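Local atomic coordinates of cysteine protease-like virA (Shigella flexneri, PDB entry 3EB8), a protein that is a secreted virulence effector that promotes bacterial entry into epithelial cells and spread within and between them, although its assigned alpha-tubulin protease activity is disputed. Residues P166-E176 against K199-Q207. Residues are numbered along the deposited sequence; the frame is centred on the assembly and turned at random.
Sequences PLKLIADLINE and KIINSNFPQ
Ile200 sits as a knob in a hole made by Leu169, Asp172, Leu173 and Glu176, where two helices pack antiparallel, their axes 9.6 Å apart and at 161° to each other. The two are successive helices of the chain, and 199-207 falls within the tubulin-binding region. A beta-branched side chain suits this knob because its two arms diverge. With CG1 anti to the carbonyl carbon (chi1 -52°), CG2 lies on the side of Leu169 and Asp172, though its very close spacing there is doubtful, while the extended arm carries CD1 to 3.8 Å from Leu173 CA. The carboxylate end of Glu176 comes against that arm from the opposite direction, its OE1 3.3 Å from Ile200 CD1, a van der Waals contact and not a polar one.

One turn along, Asn204 supplies the polar link. Its ND2 donates to Asp172 OD2 at 2.9 Å with an N-H...O angle of 155°, and also to the carbonyl of its own helix, Ile200 O, at 3.2 Å; the second bond is tilted from the amide plane, and together they help to set the rotation of the amide. The carboxylate is shared in turn: Asn204 reaches OD2 on its anti side, whereas Lys168 NZ, brought back by bends at chi2 and chi4, takes the syn lone pair in a salt bridge. The lysine's positive charge probably favours an ionised aspartate here.

Beyond Asn204 the contact becomes apolar. Phe205 crosses Leu169 and Pro166 at about right angles, its ring meeting them obliquely, with CE1 3.8 Å from Leu169 CD2. Phe219 of helix 210-221 also touches this ring, and Leu173 packs on Ile229 and Leu232 of helix 226-234, tying the pair into a larger helical cluster. Pro166 occupies the N-cap position just before helix 167-176, and its rigid apolar ring suits packing against an aromatic one, CD lying 3.8 Å from Phe205 CZ.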
ATOM      1  N   PRO A 166      -0.008  -0.344  17.374  1.00 52.31           N
ATOM      2  CA  PRO A 166       1.365  -0.229  17.861  1.00 53.28           C
ATOM      3  C   PRO A 166       2.169  -1.467  17.479  1.00 54.33           C
ATOM      4  O   PRO A 166       1.681  -2.586  17.641  1.00 59.19           O
ATOM      5  CB  PRO A 166       1.187  -0.153  19.379  1.00 57.14           C
ATOM      6  CG  PRO A 166      -0.201   0.374  19.567  1.00 55.85           C
ATOM      7  CD  PRO A 166      -1.013  -0.149  18.432  1.00 53.15           C
ATOM      8  N   LEU A 167       3.389  -1.260  16.990  1.00 53.05           N
ATOM      9  CA  LEU A 167       4.252  -2.341  16.526  1.00 57.59           C
ATOM     10  C   LEU A 167       4.579  -3.368  17.602  1.00 55.58           C
ATOM     11  O   LEU A 167       4.677  -4.564  17.319  1.00 56.53           O
ATOM     12  CB  LEU A 167       5.539  -1.776  15.911  1.00 53.78           C
ATOM     13  CG  LEU A 167       5.390  -1.293  14.464  1.00 55.92           C
ATOM     14  CD1 LEU A 167       6.563  -0.403  14.044  1.00 55.03           C
ATOM     15  CD2 LEU A 167       5.228  -2.468  13.499  1.00 51.99           C
ATOM     16  N   LYS A 168       4.758  -2.908  18.831  1.00 54.63           N
ATOM     17  CA  LYS A 168       5.045  -3.816  19.934  1.00 56.61           C
ATOM     18  C   LYS A 168       3.876  -4.798  20.121  1.00 54.53           C
ATOM     19  O   LYS A 168       4.072  -5.967  20.468  1.00 57.24           O
ATOM     20  CB  LYS A 168       5.328  -3.022  21.217  1.00 57.27           C
ATOM     21  CG  LYS A 168       5.458  -3.861  22.484  1.00 85.56           C
ATOM     22  CD  LYS A 168       6.716  -4.724  22.466  1.00101.38           C
ATOM     23  CE  LYS A 168       7.008  -5.311  23.846  1.00106.46           C
ATOM     24  NZ  LYS A 168       5.780  -5.869  24.486  1.00104.39           N
ATOM     25  N   LEU A 169       2.664  -4.309  19.887  1.00 53.70           N
ATOM     26  CA  LEU A 169       1.465  -5.122  19.996  1.00 53.01           C
ATOM     27  C   LEU A 169       1.407  -6.132  18.866  1.00 63.61           C
ATOM     28  O   LEU A 169       0.953  -7.259  19.060  1.00 51.55           O
ATOM     29  CB  LEU A 169       0.218  -4.246  19.949  1.00 52.78           C
ATOM     30  CG  LEU A 169      -1.110  -4.984  19.852  1.00 52.18           C
ATOM     31  CD1 LEU A 169      -1.222  -6.033  20.955  1.00 53.16           C
ATOM     32  CD2 LEU A 169      -2.258  -3.991  19.929  1.00 52.49           C
ATOM     33  N   ILE A 170       1.861  -5.728  17.681  1.00 53.53           N
ATOM     34  CA  ILE A 170       1.966  -6.677  16.589  1.00 50.00           C
ATOM     35  C   ILE A 170       2.985  -7.764  16.939  1.00 56.20           C
ATOM     36  O   ILE A 170       2.726  -8.956  16.738  1.00 60.32           O
ATOM     37  CB  ILE A 170       2.362  -6.019  15.265  1.00 53.94           C
ATOM     38  CG1 ILE A 170       1.361  -4.914  14.872  1.00 50.00           C
ATOM     39  CG2 ILE A 170       2.528  -7.089  14.184  1.00 48.81           C
ATOM     40  CD1 ILE A 170       0.031  -5.410  14.397  1.00 47.86           C
ATOM     41  N   ALA A 171       4.140  -7.360  17.464  1.00 52.05           N
ATOM     42  CA  ALA A 171       5.166  -8.329  17.843  1.00 56.43           C
ATOM     43  C   ALA A 171       4.656  -9.283  18.926  1.00 62.03           C
ATOM     44  O   ALA A 171       4.927 -10.477  18.881  1.00 66.93           O
ATOM     45  CB  ALA A 171       6.440  -7.623  18.305  1.00 54.73           C
ATOM     46  N   ASP A 172       3.912  -8.761  19.897  1.00 57.99           N
ATOM     47  CA  ASP A 172       3.356  -9.626  20.936  1.00 65.28           C
ATOM     48  C   ASP A 172       2.327 -10.608  20.353  1.00 63.65           C
ATOM     49  O   ASP A 172       2.279 -11.772  20.743  1.00 56.57           O
ATOM     50  CB  ASP A 172       2.721  -8.810  22.068  1.00 55.64           C
ATOM     51  CG  ASP A 172       3.737  -8.072  22.914  1.00 67.32           C
ATOM     52  OD1 ASP A 172       4.945  -8.365  22.790  1.00 80.43           O
ATOM     53  OD2 ASP A 172       3.318  -7.202  23.716  1.00 60.25           O
ATOM     54  N   LEU A 173       1.501 -10.128  19.429  1.00 59.07           N
ATOM     55  CA  LEU A 173       0.511 -10.969  18.761  1.00 65.03           C
ATOM     56  C   LEU A 173       1.186 -12.063  17.939  1.00 62.78           C
ATOM     57  O   LEU A 173       0.867 -13.236  18.068  1.00 64.70           O
ATOM     58  CB  LEU A 173      -0.378 -10.121  17.846  1.00 50.15           C
ATOM     59  CG  LEU A 173      -1.349 -10.865  16.917  1.00 55.61           C
ATOM     60  CD1 LEU A 173      -2.410 -11.588  17.714  1.00 49.98           C
ATOM     61  CD2 LEU A 173      -2.013  -9.906  15.935  1.00 48.12           C
ATOM     62  N   ILE A 174       2.129 -11.667  17.099  1.00 59.08           N
ATOM     63  CA  ILE A 174       2.758 -12.588  16.176  1.00 51.13           C
ATOM     64  C   ILE A 174       3.531 -13.645  16.966  1.00 61.59           C
ATOM     65  O   ILE A 174       3.611 -14.818  16.580  1.00 61.75           O
ATOM     66  CB  ILE A 174       3.639 -11.814  15.141  1.00 57.46           C
ATOM     67  CG1 ILE A 174       3.250 -12.210  13.724  1.00 62.60           C
ATOM     68  CG2 ILE A 174       5.156 -11.960  15.406  1.00 52.37           C
ATOM     69  CD1 ILE A 174       1.808 -11.901  13.410  1.00 72.18           C
ATOM     70  N   ASN A 175       4.059 -13.227  18.106  1.00 53.86           N
ATOM     71  CA  ASN A 175       4.798 -14.123  18.985  1.00 77.05           C
ATOM     72  C   ASN A 175       3.927 -15.209  19.626  1.00 78.65           C
ATOM     73  O   ASN A 175       4.339 -16.375  19.720  1.00 63.24           O
ATOM     74  CB  ASN A 175       5.520 -13.320  20.074  1.00 68.83           C
ATOM     75  CG  ASN A 175       5.942 -14.182  21.246  1.00 85.36           C
ATOM     76  OD1 ASN A 175       5.398 -14.061  22.348  1.00 84.04           O
ATOM     77  ND2 ASN A 175       6.895 -15.083  21.008  1.00 60.25           N
ATOM     78  N   GLU A 176       2.735 -14.818  20.083  1.00 55.69           N
ATOM     79  CA  GLU A 176       1.827 -15.750  20.735  1.00 56.51           C
ATOM     80  C   GLU A 176       1.090 -16.608  19.710  1.00 65.96           C
ATOM     81  O   GLU A 176       0.658 -17.720  20.018  1.00 65.52           O
ATOM     82  CB  GLU A 176       0.867 -15.026  21.682  1.00 59.32           C
ATOM     83  CG  GLU A 176       1.603 -14.253  22.783  1.00 81.03           C
ATOM     84  CD  GLU A 176       0.762 -13.985  24.020  1.00 87.15           C
ATOM     85  OE1 GLU A 176      -0.479 -14.082  23.947  1.00103.24           O
ATOM     86  OE2 GLU A 176       1.352 -13.674  25.076  1.00 84.20           O
ATOM     87  N   LYS A 199      -4.519 -10.407  27.262  1.00 65.24           N
ATOM     88  CA  LYS A 199      -3.258 -10.159  27.953  1.00 65.20           C
ATOM     89  C   LYS A 199      -2.403  -9.124  27.214  1.00 72.98           C
ATOM     90  O   LYS A 199      -2.098  -8.053  27.742  1.00 78.63           O
ATOM     91  CB  LYS A 199      -2.492 -11.476  28.114  1.00 70.28           C
ATOM     92  CG  LYS A 199      -0.979 -11.338  28.225  1.00 64.42           C
ATOM     93  CD  LYS A 199      -0.536 -11.073  29.652  1.00 92.10           C
ATOM     94  CE  LYS A 199       0.971 -10.952  29.714  1.00 84.46           C
ATOM     95  NZ  LYS A 199       1.473 -10.064  28.625  1.00 72.94           N
ATOM     96  N   ILE A 200      -2.022  -9.457  25.986  1.00 79.66           N
ATOM     97  CA  ILE A 200      -1.269  -8.558  25.115  1.00 58.66           C
ATOM     98  C   ILE A 200      -1.896  -7.168  24.992  1.00 69.46           C
ATOM     99  O   ILE A 200      -1.236  -6.147  25.209  1.00 67.40           O
ATOM    100  CB  ILE A 200      -1.228  -9.125  23.698  1.00 59.14           C
ATOM    101  CG1 ILE A 200      -0.744 -10.567  23.712  1.00 71.01           C
ATOM    102  CG2 ILE A 200      -0.341  -8.288  22.834  1.00 76.32           C
ATOM    103  CD1 ILE A 200      -0.785 -11.202  22.338  1.00 93.97           C
ATOM    104  N   ILE A 201      -3.174  -7.147  24.613  1.00 60.74           N
ATOM    105  CA  ILE A 201      -3.894  -5.910  24.362  1.00 60.80           C
ATOM    106  C   ILE A 201      -3.766  -4.992  25.560  1.00 75.97           C
ATOM    107  O   ILE A 201      -3.396  -3.824  25.417  1.00 60.08           O
ATOM    108  CB  ILE A 201      -5.377  -6.187  24.002  1.00 61.37           C
ATOM    109  CG1 ILE A 201      -5.479  -6.472  22.503  1.00 55.64           C
ATOM    110  CG2 ILE A 201      -6.277  -5.009  24.368  1.00 59.10           C
ATOM    111  CD1 ILE A 201      -6.671  -7.303  22.118  1.00 92.24           C
ATOM    112  N   ASN A 202      -4.037  -5.539  26.743  1.00 70.93           N
ATOM    113  CA  ASN A 202      -3.929  -4.764  27.974  1.00 75.01           C
ATOM    114  C   ASN A 202      -2.498  -4.367  28.331  1.00 76.35           C
ATOM    115  O   ASN A 202      -2.281  -3.294  28.893  1.00 66.06           O
ATOM    116  CB  ASN A 202      -4.633  -5.468  29.133  1.00 66.60           C
ATOM    117  CG  ASN A 202      -6.099  -5.086  29.229  1.00 80.58           C
ATOM    118  OD1 ASN A 202      -6.441  -3.900  29.228  1.00 78.22           O
ATOM    119  ND2 ASN A 202      -6.972  -6.083  29.301  1.00 78.95           N
ATOM    120  N   SER A 203      -1.529  -5.212  27.979  1.00 68.08           N
ATOM    121  CA  SER A 203      -0.117  -4.860  28.152  1.00 72.86           C
ATOM    122  C   SER A 203       0.256  -3.630  27.325  1.00 74.68           C
ATOM    123  O   SER A 203       1.093  -2.836  27.733  1.00 80.40           O
ATOM    124  CB  SER A 203       0.801  -6.029  27.756  1.00 75.52           C
ATOM    125  OG  SER A 203       0.914  -7.000  28.786  1.00 82.35           O
ATOM    126  N   ASN A 204      -0.368  -3.485  26.158  1.00 66.77           N
ATOM    127  CA  ASN A 204       0.025  -2.449  25.196  1.00 80.00           C
ATOM    128  C   ASN A 204      -0.885  -1.239  25.154  1.00 70.30           C
ATOM    129  O   ASN A 204      -0.639  -0.309  24.390  1.00 69.88           O
ATOM    130  CB  ASN A 204       0.145  -3.024  23.778  1.00 73.04           C
ATOM    131  CG  ASN A 204       1.432  -3.786  23.572  1.00 66.29           C
ATOM    132  OD1 ASN A 204       2.507  -3.190  23.471  1.00 63.89           O
ATOM    133  ND2 ASN A 204       1.335  -5.114  23.529  1.00 57.13           N
ATOM    134  N   PHE A 205      -1.937  -1.267  25.961  1.00 61.93           N
ATOM    135  CA  PHE A 205      -2.860  -0.143  26.066  1.00 74.18           C
ATOM    136  C   PHE A 205      -3.162   0.178  27.536  1.00 72.24           C
ATOM    137  O   PHE A 205      -4.188  -0.236  28.074  1.00 74.32           O
ATOM    138  CB  PHE A 205      -4.156  -0.434  25.305  1.00 61.91           C
ATOM    139  CG  PHE A 205      -4.029  -0.316  23.808  1.00 59.66           C
ATOM    140  CD1 PHE A 205      -4.393  -1.371  22.980  1.00 78.54           C
ATOM    141  CD2 PHE A 205      -3.563   0.845  23.225  1.00 59.58           C
ATOM    142  CE1 PHE A 205      -4.289  -1.268  21.593  1.00 63.81           C
ATOM    143  CE2 PHE A 205      -3.453   0.954  21.841  1.00 68.07           C
ATOM    144  CZ  PHE A 205      -3.816  -0.106  21.028  1.00 72.63           C
ATOM    145  N   PRO A 206      -2.259   0.925  28.188  1.00 77.38           N
ATOM    146  CA  PRO A 206      -2.409   1.321  29.594  1.00 84.41           C
ATOM    147  C   PRO A 206      -3.470   2.407  29.779  1.00 84.86           C
ATOM    148  O   PRO A 206      -4.252   2.357  30.733  1.00 78.18           O
ATOM    149  CB  PRO A 206      -1.029   1.894  29.955  1.00 76.28           C
ATOM    150  CG  PRO A 206      -0.133   1.605  28.779  1.00 79.47           C
ATOM    151  CD  PRO A 206      -1.027   1.463  27.593  1.00 81.98           C
ATOM    152  N   GLN A 207      -3.489   3.372  28.863  1.00 85.62           N
ATOM    153  CA  GLN A 207      -4.409   4.511  28.924  1.00 89.21           C
ATOM    154  C   GLN A 207      -5.881   4.100  29.091  1.00 79.86           C
ATOM    155  O   GLN A 207      -6.339   3.120  28.504  1.00 80.31           O
ATOM    156  CB  GLN A 207      -4.248   5.386  27.679  1.00100.09           C
ATOM    157  CG  GLN A 207      -2.837   5.401  27.069  1.00109.72           C
ATOM    158  CD  GLN A 207      -2.579   4.250  26.093  1.00 97.68           C
ATOM    159  OE1 GLN A 207      -1.667   4.315  25.263  1.00 85.60           O
ATOM    160  NE2 GLN A 207      -3.384   3.197  26.189  1.00 96.57           N
TER